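Side-chain contacts in increased sodium tolerance protein 1 (Saccharomyces cerevisiae, PDB 3GGY), which regulates the recruitment of the ATPase VPS4 to the ESCRT-III complex late in the sorting of cargo into multivesicular bodies: residues M18-Q21 with R22-A26; D64-I67 with E68-E71. One frame throughout, in Å; residues are numbered along the deposited sequence.

Interaction 1. Residues M18-Q21 with R22-A26; sequences MCIQ and RLRYA
Leu23 N gives its hydrogen to Cys19 O over 2.8 Å, and Arg22 N does the same to Met18 O at 2.9 Å (N-H...O angle 164°). Arg24 to Ile20 and Tyr25 to Gln21 continue this i to i+4 pattern of an alpha-helix. Between side chains, Arg24 runs extended from CG to NE alongside Ile20, and Ile20 CG2 rests over one face of the guanidinium, offset toward the rim, 3.5 Å from Arg24 NE. Gln21 OE1 comes obliquely to Arg24 NH1 at 3.5 Å, the amide plane turned 72° from the guanidinium; Arg24 NE and NH2 form salt bridges with Glu74 and Glu78 respectively. Met18 has CG anti to its N (chi1 -179°) and then bends, bringing the methyl CE within 3.4 Å of Arg22 CG, while Arg22 NH1 forms a salt bridge with Glu124. Leu23 lays CG 3.2 Å from Cys19 O. With an alanine at Leu23, CG and both methyls would be gone, which would probably open a gap toward Val122 and Leu70 and leave only CB beside Cys19 O. Cys19 and Ile20 both pack on Cys77, so this part of helix 8-46 sits against helix 50-82, with the loop carrying Val122 and Glu124 alongside.

Interaction 2. Residues D64-I67 with E68-E71; sequences DIHI and ELLE
Asp64 OD2 is gripped twice, by a salt bridge from Arg38 and a hydrogen bond with Tyr172, while Asp64 O accepts the backbone N-H of Glu68, with Glu68 N 3.1 Å away. These are about two turns of alpha-helix, part of the long hairpin of helices 8-46 and 50-82 in the ESCRT-III-like N-terminal domain. The same i to i+4 bond joins Leu69 to Ile65, Leu70 to His66 and Glu71 to Ile67; Leu70 N meets His66 O at 3.0 Å (N-H...O angle 163°), and Leu70 CG packs 3.3 Å from that oxygen. The His66 ring, its CG anti to the backbone N (chi1 -170°), leans along the helix toward both leucines. Leu69 CD2 meets it obliquely, 4.0 Å from His66 ND1, and Leu70 CD2 approaches His66 NE2 at 4.1 Å. That nitrogen is hydrogen-bonded to Glu121, which probably limits turning of the imidazole. Leu69 packs on Ile155 of helix 153-159, and Leu70 on Gln27 and Gln30 of helix 8-46. Glu68, its chain extended beyond CG, forms a salt bridge through OE1 with Lys158, that oxygen passing 3.7 Å from Ile65 CA. Glu71 crosses Ile67 at a slant, with Glu71 OE2 4.0 Å from Ile67 CG2.

How the interactions relate
Starting from the N terminus, the chain passes interaction 1 in helix 8-46, turns back after that helix ends, and meets interaction 2 in helix 50-82. Each contact is local, closing no loop larger than the turns of its own helix. They stand in series, neither enclosing nor crossing the other, yet the hairpin brings their centres to about 13 Å apart. There they touch directly: Leu23 CD2 packs on Leu70 CD2 at 3.8 Å, and Ala26 CB on Leu70 CD1 at 3.9 Å. Leu70 therefore joins the two helices between the turns. Later in the chain, one loop between helix 105-115 and helix 125-135 reaches both contacts.

Interaction 1. Residues M18-Q21 with R22-A26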
ATOM      1  N   MET A  18      -7.193  -2.051  14.794  1.00 19.61           N
ATOM      2  CA  MET A  18      -5.750  -1.965  14.978  1.00 20.91           C
ATOM      3  C   MET A  18      -5.082  -1.758  13.624  1.00 20.77           C
ATOM      4  O   MET A  18      -4.129  -0.987  13.503  1.00 19.27           O
ATOM      5  CB  MET A  18      -5.216  -3.241  15.634  1.00 24.51           C
ATOM      6  CG  MET A  18      -3.715  -3.243  15.897  1.00 30.82           C
ATOM      7  SD  MET A  18      -3.188  -2.237  17.306  1.00 40.19           S
ATOM      8  CE  MET A  18      -2.693  -0.736  16.515  1.00 37.88           C
ATOM      9  N   CYS A  19      -5.575  -2.448  12.598  1.00 18.43           N
ATOM     10  CA  CYS A  19      -4.994  -2.286  11.269  1.00 17.35           C
ATOM     11  C   CYS A  19      -5.129  -0.842  10.804  1.00 15.32           C
ATOM     12  O   CYS A  19      -4.203  -0.281  10.225  1.00 16.57           O
ATOM     13  CB  CYS A  19      -5.670  -3.212  10.259  1.00 15.18           C
ATOM     14  SG  CYS A  19      -5.158  -4.934  10.415  1.00 18.97           S
ATOM     15  N   ILE A  20      -6.284  -0.238  11.064  1.00 15.59           N
ATOM     16  CA  ILE A  20      -6.511   1.146  10.666  1.00 15.87           C
ATOM     17  C   ILE A  20      -5.546   2.093  11.380  1.00 17.48           C
ATOM     18  O   ILE A  20      -4.968   2.986  10.761  1.00 16.96           O
ATOM     19  CB  ILE A  20      -7.968   1.566  10.950  1.00 17.03           C
ATOM     20  CG1 ILE A  20      -8.909   0.805  10.009  1.00 17.60           C
ATOM     21  CG2 ILE A  20      -8.133   3.068  10.757  1.00 15.36           C
ATOM     22  CD1 ILE A  20     -10.377   1.028  10.288  1.00 17.22           C
ATOM     23  N   GLN A  21      -5.360   1.890  12.679  1.00 17.55           N
ATOM     24  CA  GLN A  21      -4.454   2.742  13.438  1.00 19.75           C
ATOM     25  C   GLN A  21      -3.008   2.576  12.971  1.00 18.65           C
ATOM     26  O   GLN A  21      -2.279   3.559  12.825  1.00 19.27           O
ATOM     27  CB  GLN A  21      -4.566   2.436  14.931  1.00 23.09           C
ATOM     28  CG  GLN A  21      -5.900   2.846  15.557  1.00 29.27           C
ATOM     29  CD  GLN A  21      -6.222   4.326  15.371  1.00 31.93           C
ATOM     30  OE1 GLN A  21      -6.784   4.733  14.350  1.00 32.80           O
ATOM     31  NE2 GLN A  21      -5.859   5.137  16.357  1.00 33.76           N
ATOM     32  N   ARG A  22      -2.601   1.334  12.726  1.00 16.89           N
ATOM     33  CA  ARG A  22      -1.245   1.053  12.267  1.00 16.02           C
ATOM     34  C   ARG A  22      -1.018   1.605  10.862  1.00 14.28           C
ATOM     35  O   ARG A  22       0.023   2.190  10.582  1.00 14.08           O
ATOM     36  CB  ARG A  22      -0.970  -0.453  12.280  1.00 20.68           C
ATOM     37  CG  ARG A  22      -0.953  -1.070  13.670  1.00 24.76           C
ATOM     38  CD  ARG A  22       0.128  -0.439  14.535  1.00 30.81           C
ATOM     39  NE  ARG A  22       1.469  -0.695  14.015  1.00 35.97           N
ATOM     40  CZ  ARG A  22       2.048  -1.892  13.998  1.00 39.23           C
ATOM     41  NH1 ARG A  22       1.406  -2.950  14.475  1.00 41.06           N
ATOM     42  NH2 ARG A  22       3.269  -2.032  13.503  1.00 41.44           N
ATOM     43  N   LEU A  23      -1.985   1.413   9.972  1.00 13.77           N
ATOM     44  CA  LEU A  23      -1.846   1.924   8.611  1.00 13.65           C
ATOM     45  C   LEU A  23      -1.734   3.451   8.616  1.00 14.50           C
ATOM     46  O   LEU A  23      -0.912   4.028   7.901  1.00 15.65           O
ATOM     47  CB  LEU A  23      -3.038   1.489   7.751  1.00 13.49           C
ATOM     48  CG  LEU A  23      -2.996   0.018   7.322  1.00 13.35           C
ATOM     49  CD1 LEU A  23      -4.362  -0.439   6.817  1.00 14.04           C
ATOM     50  CD2 LEU A  23      -1.943  -0.151   6.252  1.00 11.10           C
ATOM     51  N   ARG A  24      -2.558   4.109   9.424  1.00 16.32           N
ATOM     52  CA  ARG A  24      -2.522   5.569   9.499  1.00 18.05           C
ATOM     53  C   ARG A  24      -1.168   6.044  10.004  1.00 18.89           C
ATOM     54  O   ARG A  24      -0.594   6.999   9.477  1.00 19.30           O
ATOM     55  CB  ARG A  24      -3.625   6.090  10.431  1.00 18.32           C
ATOM     56  CG  ARG A  24      -5.035   6.003   9.857  1.00 20.23           C
ATOM     57  CD  ARG A  24      -6.070   6.510  10.859  1.00 22.50           C
ATOM     58  NE  ARG A  24      -7.429   6.452  10.326  1.00 26.30           N
ATOM     59  CZ  ARG A  24      -8.524   6.729  11.030  1.00 30.77           C
ATOM     60  NH1 ARG A  24      -8.424   7.087  12.303  1.00 31.51           N
ATOM     61  NH2 ARG A  24      -9.720   6.647  10.462  1.00 33.34           N
ATOM     62  N   TYR A  25      -0.657   5.362  11.024  1.00 19.01           N
ATOM     63  CA  TYR A  25       0.626   5.714  11.616  1.00 20.61           C
ATOM     64  C   TYR A  25       1.772   5.491  10.635  1.00 19.09           C
ATOM     65  O   TYR A  25       2.703   6.296  10.561  1.00 19.44           O
ATOM     66  CB  TYR A  25       0.861   4.894  12.885  1.00 22.81           C
ATOM     67  CG  TYR A  25       2.022   5.386  13.716  1.00 27.49           C
ATOM     68  CD1 TYR A  25       2.016   6.670  14.261  1.00 30.24           C
ATOM     69  CD2 TYR A  25       3.126   4.572  13.961  1.00 29.12           C
ATOM     70  CE1 TYR A  25       3.082   7.132  15.034  1.00 30.89           C
ATOM     71  CE2 TYR A  25       4.199   5.024  14.732  1.00 31.40           C
ATOM     72  CZ  TYR A  25       4.168   6.304  15.264  1.00 30.47           C
ATOM     73  OH  TYR A  25       5.220   6.756  16.024  1.00 30.34           O
ATOM     74  N   ALA A  26       1.700   4.397   9.883  1.00 17.02           N
ATOM     75  CA  ALA A  26       2.730   4.078   8.903  1.00 14.47           C
ATOM     76  C   ALA A  26       2.742   5.139   7.806  1.00 13.25           C
ATOM     77  O   ALA A  26       3.807   5.530   7.327  1.00 13.65           O
ATOM     78  CB  ALA A  26       2.479   2.692   8.302  1.00 14.27           C
TER

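Interaction 2. Residues D64-I67 with E68-E71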
ATOM      1  N   ASP A  64       6.716   6.580  -2.595  1.00  9.93           N
ATOM      2  CA  ASP A  64       5.455   7.285  -2.811  1.00  8.83           C
ATOM      3  C   ASP A  64       4.344   6.325  -3.237  1.00  9.44           C
ATOM      4  O   ASP A  64       3.197   6.463  -2.812  1.00  9.30           O
ATOM      5  CB  ASP A  64       5.612   8.387  -3.864  1.00 10.18           C
ATOM      6  CG  ASP A  64       6.293   9.634  -3.316  1.00 12.86           C
ATOM      7  OD1 ASP A  64       6.359   9.795  -2.074  1.00 12.22           O
ATOM      8  OD2 ASP A  64       6.742  10.461  -4.140  1.00 13.71           O
ATOM      9  N   ILE A  65       4.682   5.352  -4.077  1.00  8.61           N
ATOM     10  CA  ILE A  65       3.696   4.373  -4.526  1.00  8.83           C
ATOM     11  C   ILE A  65       3.239   3.531  -3.329  1.00  8.33           C
ATOM     12  O   ILE A  65       2.056   3.208  -3.192  1.00  8.46           O
ATOM     13  CB  ILE A  65       4.293   3.453  -5.623  1.00  9.98           C
ATOM     14  CG1 ILE A  65       4.513   4.258  -6.907  1.00 12.46           C
ATOM     15  CG2 ILE A  65       3.348   2.278  -5.901  1.00 12.00           C
ATOM     16  CD1 ILE A  65       5.315   3.528  -7.956  1.00 11.14           C
ATOM     17  N   HIS A  66       4.178   3.189  -2.454  1.00  7.68           N
ATOM     18  CA  HIS A  66       3.854   2.391  -1.281  1.00  8.57           C
ATOM     19  C   HIS A  66       2.935   3.170  -0.346  1.00  8.23           C
ATOM     20  O   HIS A  66       2.040   2.603   0.267  1.00  8.35           O
ATOM     21  CB  HIS A  66       5.124   1.989  -0.538  1.00  8.39           C
ATOM     22  CG  HIS A  66       4.892   0.966   0.531  1.00 10.28           C
ATOM     23  ND1 HIS A  66       4.600  -0.352   0.246  1.00 10.79           N
ATOM     24  CD2 HIS A  66       4.894   1.071   1.880  1.00 11.53           C
ATOM     25  CE1 HIS A  66       4.437  -1.017   1.378  1.00 12.90           C
ATOM     26  NE2 HIS A  66       4.610  -0.176   2.384  1.00 11.11           N
ATOM     27  N   ILE A  67       3.155   4.477  -0.231  1.00  7.21           N
ATOM     28  CA  ILE A  67       2.290   5.283   0.623  1.00  8.90           C
ATOM     29  C   ILE A  67       0.872   5.266   0.051  1.00  8.52           C
ATOM     30  O   ILE A  67      -0.099   5.189   0.795  1.00  9.79           O
ATOM     31  CB  ILE A  67       2.802   6.738   0.718  1.00  9.51           C
ATOM     32  CG1 ILE A  67       4.063   6.779   1.586  1.00 11.06           C
ATOM     33  CG2 ILE A  67       1.716   7.635   1.300  1.00 11.00           C
ATOM     34  CD1 ILE A  67       4.843   8.073   1.472  1.00 13.36           C
ATOM     35  N   GLU A  68       0.756   5.324  -1.276  1.00  9.49           N
ATOM     36  CA  GLU A  68      -0.553   5.284  -1.919  1.00 10.25           C
ATOM     37  C   GLU A  68      -1.222   3.944  -1.599  1.00 10.07           C
ATOM     38  O   GLU A  68      -2.430   3.881  -1.374  1.00  9.82           O
ATOM     39  CB  GLU A  68      -0.410   5.434  -3.431  1.00 13.35           C
ATOM     40  CG  GLU A  68       0.236   6.740  -3.852  1.00 16.63           C
ATOM     41  CD  GLU A  68       0.298   6.904  -5.358  1.00 22.31           C
ATOM     42  OE1 GLU A  68       0.743   5.957  -6.044  1.00 25.46           O
ATOM     43  OE2 GLU A  68      -0.092   7.983  -5.854  1.00 26.56           O
ATOM     44  N   LEU A  69      -0.435   2.871  -1.591  1.00  8.82           N
ATOM     45  CA  LEU A  69      -0.983   1.551  -1.275  1.00  7.58           C
ATOM     46  C   LEU A  69      -1.570   1.585   0.127  1.00  8.36           C
ATOM     47  O   LEU A  69      -2.693   1.135   0.350  1.00  7.96           O
ATOM     48  CB  LEU A  69       0.110   0.470  -1.347  1.00  8.39           C
ATOM     49  CG  LEU A  69      -0.230  -0.938  -0.830  1.00  6.95           C
ATOM     50  CD1 LEU A  69      -1.332  -1.562  -1.678  1.00 10.63           C
ATOM     51  CD2 LEU A  69       1.034  -1.816  -0.865  1.00  8.63           C
ATOM     52  N   LEU A  70      -0.809   2.122   1.076  1.00  7.08           N
ATOM     53  CA  LEU A  70      -1.273   2.208   2.460  1.00  9.01           C
ATOM     54  C   LEU A  70      -2.572   2.999   2.579  1.00  7.91           C
ATOM     55  O   LEU A  70      -3.438   2.648   3.376  1.00  8.59           O
ATOM     56  CB  LEU A  70      -0.199   2.849   3.347  1.00  8.91           C
ATOM     57  CG  LEU A  70       1.138   2.110   3.434  1.00 12.64           C
ATOM     58  CD1 LEU A  70       2.066   2.847   4.406  1.00 13.46           C
ATOM     59  CD2 LEU A  70       0.912   0.684   3.908  1.00 15.50           C
ATOM     60  N   GLU A  71      -2.710   4.064   1.794  1.00  9.80           N
ATOM     61  CA  GLU A  71      -3.925   4.876   1.839  1.00  8.49           C
ATOM     62  C   GLU A  71      -5.126   4.058   1.378  1.00  9.71           C
ATOM     63  O   GLU A  71      -6.202   4.122   1.975  1.00 11.66           O
ATOM     64  CB  GLU A  71      -3.767   6.112   0.951  1.00 12.01           C
ATOM     65  CG  GLU A  71      -2.573   6.977   1.339  1.00 15.05           C
ATOM     66  CD  GLU A  71      -2.360   8.155   0.406  1.00 19.55           C
ATOM     67  OE1 GLU A  71      -2.584   7.998  -0.813  1.00 21.34           O
ATOM     68  OE2 GLU A  71      -1.950   9.232   0.893  1.00 21.36           O
TER